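Local coordinates for protein nucleoside permease NupG (Escherichia coli K-12, PDB 7DLA) that carries purine and pyrimidine nucleosides across the bacterial inner membrane together with protons, driven by the proton motive force, at residues H76-Q88 with H159-V173. The protein carries 1 engineered substitution. Residues are numbered along the deposited sequence; the frame is centred on the assembly and turned at random.
Sequences HTIGAITLFMAAQ and HMQLYIGAALSAILV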
loop_
_atom_site.group_PDB
_atom_site.type_symbol
_atom_site.label_atom_id
_atom_site.label_comp_id
_atom_site.label_asym_id
_atom_site.label_seq_id
_atom_site.Cartn_x
_atom_site.Cartn_y
_atom_site.Cartn_z
ATOM N N HIS A 76 13.082 12.010 -1.042
ATOM C CA HIS A 76 12.141 12.662 -0.141
ATOM C C HIS A 76 12.131 14.167 -0.298
ATOM O O HIS A 76 11.109 14.797 -0.039
ATOM C CB HIS A 76 12.454 12.295 1.290
ATOM C CG HIS A 76 12.106 10.892 1.617
ATOM N ND1 HIS A 76 11.018 10.276 1.055
ATOM C CD2 HIS A 76 12.702 9.972 2.408
ATOM C CE1 HIS A 76 10.938 9.041 1.513
ATOM N NE2 HIS A 76 11.947 8.833 2.337
ATOM N N THR A 77 13.254 14.766 -0.663
ATOM C CA THR A 77 13.210 16.148 -1.097
ATOM C C THR A 77 12.164 16.351 -2.187
ATOM O O THR A 77 11.311 17.242 -2.085
ATOM C CB THR A 77 14.579 16.545 -1.597
ATOM O OG1 THR A 77 15.543 16.105 -0.628
ATOM C CG2 THR A 77 14.621 18.061 -1.858
ATOM N N ILE A 78 12.249 15.568 -3.263
ATOM C CA ILE A 78 11.257 15.711 -4.316
ATOM C C ILE A 78 9.880 15.447 -3.748
ATOM O O ILE A 78 8.934 16.183 -4.032
ATOM C CB ILE A 78 11.558 14.789 -5.508
ATOM C CG1 ILE A 78 12.597 15.429 -6.427
ATOM C CG2 ILE A 78 10.275 14.512 -6.276
ATOM C CD1 ILE A 78 12.712 14.756 -7.806
ATOM N N GLY A 79 9.747 14.394 -2.944
ATOM C CA GLY A 79 8.479 14.090 -2.305
ATOM C C GLY A 79 7.910 15.308 -1.602
ATOM O O GLY A 79 6.728 15.632 -1.737
ATOM N N ALA A 80 8.760 16.025 -0.866
ATOM C CA ALA A 80 8.306 17.169 -0.085
ATOM C C ALA A 80 7.822 18.297 -0.989
ATOM O O ALA A 80 6.700 18.802 -0.831
ATOM C CB ALA A 80 9.439 17.645 0.819
ATOM N N ILE A 81 8.667 18.708 -1.939
ATOM C CA ILE A 81 8.290 19.786 -2.856
ATOM C C ILE A 81 6.949 19.481 -3.513
ATOM O O ILE A 81 6.065 20.352 -3.592
ATOM C CB ILE A 81 9.391 20.025 -3.909
ATOM C CG1 ILE A 81 10.468 20.967 -3.379
ATOM C CG2 ILE A 81 8.796 20.606 -5.182
ATOM C CD1 ILE A 81 11.699 21.005 -4.242
ATOM N N THR A 82 6.767 18.232 -3.971
ATOM C CA THR A 82 5.550 17.897 -4.703
ATOM C C THR A 82 4.340 17.894 -3.782
ATOM O O THR A 82 3.261 18.349 -4.167
ATOM C CB THR A 82 5.685 16.543 -5.405
ATOM O OG1 THR A 82 5.945 15.508 -4.449
ATOM C CG2 THR A 82 6.809 16.574 -6.440
ATOM N N LEU A 83 4.487 17.358 -2.571
ATOM C CA LEU A 83 3.362 17.300 -1.637
ATOM C C LEU A 83 2.841 18.713 -1.332
ATOM O O LEU A 83 1.618 18.969 -1.311
ATOM C CB LEU A 83 3.839 16.546 -0.378
ATOM C CG LEU A 83 3.861 15.010 -0.568
ATOM C CD1 LEU A 83 4.811 14.280 0.359
ATOM C CD2 LEU A 83 2.476 14.406 -0.435
ATOM N N PHE A 84 3.779 19.650 -1.150
ATOM C CA PHE A 84 3.443 21.064 -1.021
ATOM C C PHE A 84 2.619 21.514 -2.225
ATOM O O PHE A 84 1.477 21.963 -2.072
ATOM C CB PHE A 84 4.745 21.866 -0.892
ATOM C CG PHE A 84 4.578 23.366 -0.915
ATOM C CD1 PHE A 84 4.354 24.053 0.268
ATOM C CD2 PHE A 84 4.677 24.088 -2.101
ATOM C CE1 PHE A 84 4.209 25.421 0.275
ATOM C CE2 PHE A 84 4.523 25.457 -2.110
ATOM C CZ PHE A 84 4.287 26.130 -0.919
ATOM N N MET A 85 3.172 21.345 -3.446
ATOM C CA MET A 85 2.450 21.762 -4.653
ATOM C C MET A 85 1.087 21.098 -4.759
ATOM O O MET A 85 0.146 21.668 -5.320
ATOM C CB MET A 85 3.238 21.435 -5.913
ATOM C CG MET A 85 4.442 22.272 -6.201
ATOM S SD MET A 85 5.206 21.612 -7.701
ATOM C CE MET A 85 4.509 22.665 -8.994
ATOM N N ALA A 86 0.978 19.869 -4.266
ATOM C CA ALA A 86 -0.265 19.120 -4.387
ATOM C C ALA A 86 -1.360 19.748 -3.532
ATOM O O ALA A 86 -2.537 19.751 -3.925
ATOM C CB ALA A 86 -0.026 17.642 -4.011
ATOM N N ALA A 87 -0.986 20.297 -2.368
ATOM C CA ALA A 87 -1.958 21.072 -1.601
ATOM C C ALA A 87 -2.405 22.351 -2.321
ATOM O O ALA A 87 -3.361 22.992 -1.878
ATOM C CB ALA A 87 -1.401 21.391 -0.225
ATOM N N GLN A 88 -1.769 22.720 -3.433
ATOM C CA GLN A 88 -2.193 23.845 -4.258
ATOM C C GLN A 88 -2.790 23.417 -5.597
ATOM O O GLN A 88 -2.985 24.247 -6.492
ATOM C CB GLN A 88 -1.021 24.802 -4.476
ATOM C CG GLN A 88 -0.387 25.301 -3.194
ATOM C CD GLN A 88 0.046 26.743 -3.347
ATOM O OE1 GLN A 88 1.031 27.036 -4.041
ATOM N NE2 GLN A 88 -0.758 27.667 -2.800
ATOM N N HIS A 159 -6.924 19.892 2.657
ATOM C CA HIS A 159 -5.624 19.931 1.976
ATOM C C HIS A 159 -4.470 20.067 2.957
ATOM O O HIS A 159 -3.294 20.035 2.567
ATOM C CB HIS A 159 -5.533 21.112 1.000
ATOM C CG HIS A 159 -5.323 22.431 1.678
ATOM N ND1 HIS A 159 -6.093 22.854 2.743
ATOM C CD2 HIS A 159 -4.385 23.389 1.490
ATOM C CE1 HIS A 159 -5.664 24.036 3.153
ATOM N NE2 HIS A 159 -4.626 24.380 2.412
ATOM N N MET A 160 -4.803 20.283 4.225
ATOM C CA MET A 160 -3.774 20.392 5.243
ATOM C C MET A 160 -2.957 19.117 5.354
ATOM O O MET A 160 -1.732 19.171 5.527
ATOM C CB MET A 160 -4.429 20.760 6.571
ATOM C CG MET A 160 -4.480 22.253 6.802
ATOM S SD MET A 160 -2.770 22.772 6.873
ATOM C CE MET A 160 -2.225 21.757 8.229
ATOM N N GLN A 161 -3.623 17.965 5.253
ATOM C CA GLN A 161 -2.922 16.689 5.333
ATOM C C GLN A 161 -1.666 16.710 4.475
ATOM O O GLN A 161 -0.609 16.223 4.895
ATOM C CB GLN A 161 -3.863 15.567 4.901
ATOM C CG GLN A 161 -4.287 15.681 3.448
ATOM C CD GLN A 161 -5.215 14.570 3.030
ATOM O OE1 GLN A 161 -5.819 13.947 3.879
ATOM N NE2 GLN A 161 -5.365 14.341 1.731
ATOM N N LEU A 162 -1.752 17.347 3.303
ATOM C CA LEU A 162 -0.645 17.369 2.353
ATOM C C LEU A 162 0.488 18.273 2.842
ATOM O O LEU A 162 1.679 17.945 2.695
ATOM C CB LEU A 162 -1.165 17.849 1.004
ATOM C CG LEU A 162 -1.862 16.851 0.080
ATOM C CD1 LEU A 162 -2.188 17.553 -1.196
ATOM C CD2 LEU A 162 -1.050 15.599 -0.210
ATOM N N TYR A 163 0.138 19.423 3.422
ATOM C CA TYR A 163 1.171 20.282 3.991
ATOM C C TYR A 163 1.928 19.535 5.070
ATOM O O TYR A 163 3.159 19.584 5.127
ATOM C CB TYR A 163 0.551 21.575 4.538
ATOM C CG TYR A 163 0.476 22.614 3.465
ATOM C CD1 TYR A 163 1.438 22.652 2.482
ATOM C CD2 TYR A 163 -0.582 23.506 3.388
ATOM C CE1 TYR A 163 1.388 23.554 1.473
ATOM C CE2 TYR A 163 -0.652 24.428 2.353
ATOM C CZ TYR A 163 0.353 24.443 1.396
ATOM O OH TYR A 163 0.357 25.324 0.338
ATOM N N ILE A 164 1.197 18.794 5.902
ATOM C CA ILE A 164 1.806 18.040 6.992
ATOM C C ILE A 164 2.713 16.934 6.449
ATOM O O ILE A 164 3.809 16.702 6.963
ATOM C CB ILE A 164 0.695 17.476 7.891
ATOM C CG1 ILE A 164 -0.189 18.616 8.379
ATOM C CG2 ILE A 164 1.277 16.705 9.054
ATOM C CD1 ILE A 164 -1.287 18.163 9.288
ATOM N N GLY A 165 2.272 16.226 5.414
ATOM C CA GLY A 165 3.125 15.205 4.831
ATOM C C GLY A 165 4.423 15.768 4.284
ATOM O O GLY A 165 5.498 15.206 4.499
ATOM N N ALA A 166 4.341 16.879 3.550
ATOM C CA ALA A 166 5.571 17.534 3.097
ATOM C C ALA A 166 6.446 17.979 4.269
ATOM O O ALA A 166 7.681 17.917 4.201
ATOM C CB ALA A 166 5.225 18.734 2.211
ATOM N N ALA A 167 5.821 18.465 5.340
ATOM C CA ALA A 167 6.577 18.900 6.501
ATOM C C ALA A 167 7.347 17.743 7.104
ATOM O O ALA A 167 8.521 17.894 7.462
ATOM C CB ALA A 167 5.630 19.519 7.517
ATOM N N LEU A 168 6.703 16.569 7.190
ATOM C CA LEU A 168 7.390 15.366 7.653
ATOM C C LEU A 168 8.496 14.976 6.691
ATOM O O LEU A 168 9.566 14.542 7.111
ATOM C CB LEU A 168 6.456 14.166 7.779
ATOM C CG LEU A 168 5.430 13.920 8.890
ATOM C CD1 LEU A 168 5.950 14.301 10.303
ATOM C CD2 LEU A 168 3.978 14.218 8.610
ATOM N N SER A 169 8.243 15.103 5.391
ATOM C CA SER A 169 9.245 14.718 4.406
ATOM C C SER A 169 10.486 15.574 4.546
ATOM O O SER A 169 11.600 15.075 4.437
ATOM C CB SER A 169 8.683 14.823 2.988
ATOM O OG SER A 169 7.414 14.218 2.905
ATOM N N ALA A 170 10.310 16.866 4.794
ATOM C CA ALA A 170 11.459 17.751 4.971
ATOM C C ALA A 170 12.195 17.458 6.271
ATOM O O ALA A 170 13.430 17.395 6.291
ATOM C CB ALA A 170 11.005 19.200 4.943
ATOM N N ILE A 171 11.446 17.326 7.367
ATOM C CA ILE A 171 12.013 16.858 8.622
ATOM C C ILE A 171 12.819 15.597 8.381
ATOM O O ILE A 171 13.964 15.474 8.838
ATOM C CB ILE A 171 10.869 16.617 9.624
ATOM C CG1 ILE A 171 10.143 17.954 9.874
ATOM C CG2 ILE A 171 11.392 15.877 10.890
ATOM C CD1 ILE A 171 9.392 18.083 11.180
ATOM N N LEU A 172 12.234 14.655 7.643
ATOM C CA LEU A 172 12.912 13.444 7.210
ATOM C C LEU A 172 14.213 13.752 6.505
ATOM O O LEU A 172 15.263 13.299 6.948
ATOM C CB LEU A 172 11.984 12.611 6.314
ATOM C CG LEU A 172 12.477 11.210 6.017
ATOM C CD1 LEU A 172 12.859 10.568 7.297
ATOM C CD2 LEU A 172 11.378 10.401 5.362
ATOM N N VAL A 173 14.162 14.483 5.392
ATOM C CA VAL A 173 15.362 14.779 4.619
ATOM C C VAL A 173 16.465 15.275 5.531
ATOM O O VAL A 173 17.603 14.793 5.462
ATOM C CB VAL A 173 15.106 15.785 3.485
ATOM C CG1 VAL A 173 16.247 15.672 2.482
ATOM C CG2 VAL A 173 13.816 15.454 2.740
#
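The ring of Y163 takes the CB of A87 over the centre of one face, a CH-pi contact with CB 3.9 Å from the ring centroid, and meets F84 at its edge near CE1. These residues belong to two antiparallel transmembrane helices of the major facilitator fold, 68-86 and 160-177, whose segments here have axes 7.9 Å apart at closest and 164° between their directions. The two aromatic planes stand 49° apart, an oblique pairing on the protein surface; the F84 chi1 of 173° sets CG trans to the main-chain nitrogen, which carries the ring over to the tyrosine. An alanine in place of Y163 would probably leave the A87 methyl without its aromatic lid and free the F84 ring to turn on this side. At the other end, CD2 of L172 lies over one face of the H76 imidazole, whose NE2 is hydrogen-bonded to Q14. Small residues suit so close an approach: the CA atoms of A80 and A166 are 4.2 Å apart, and L83 enters as a knob among L162, G165, A166 and S169, the L83 and L162 side chains crossing at about a right angle, CD2 to CD2 3.7 Å. W21 also touches both leucines. No hydrogen bond joins the segments; the S169 hydroxyl turns back to its own helix: OG donates to G165 O at 2.7 Å, 38° out of the carbonyl plane, on the face opposite S169 N.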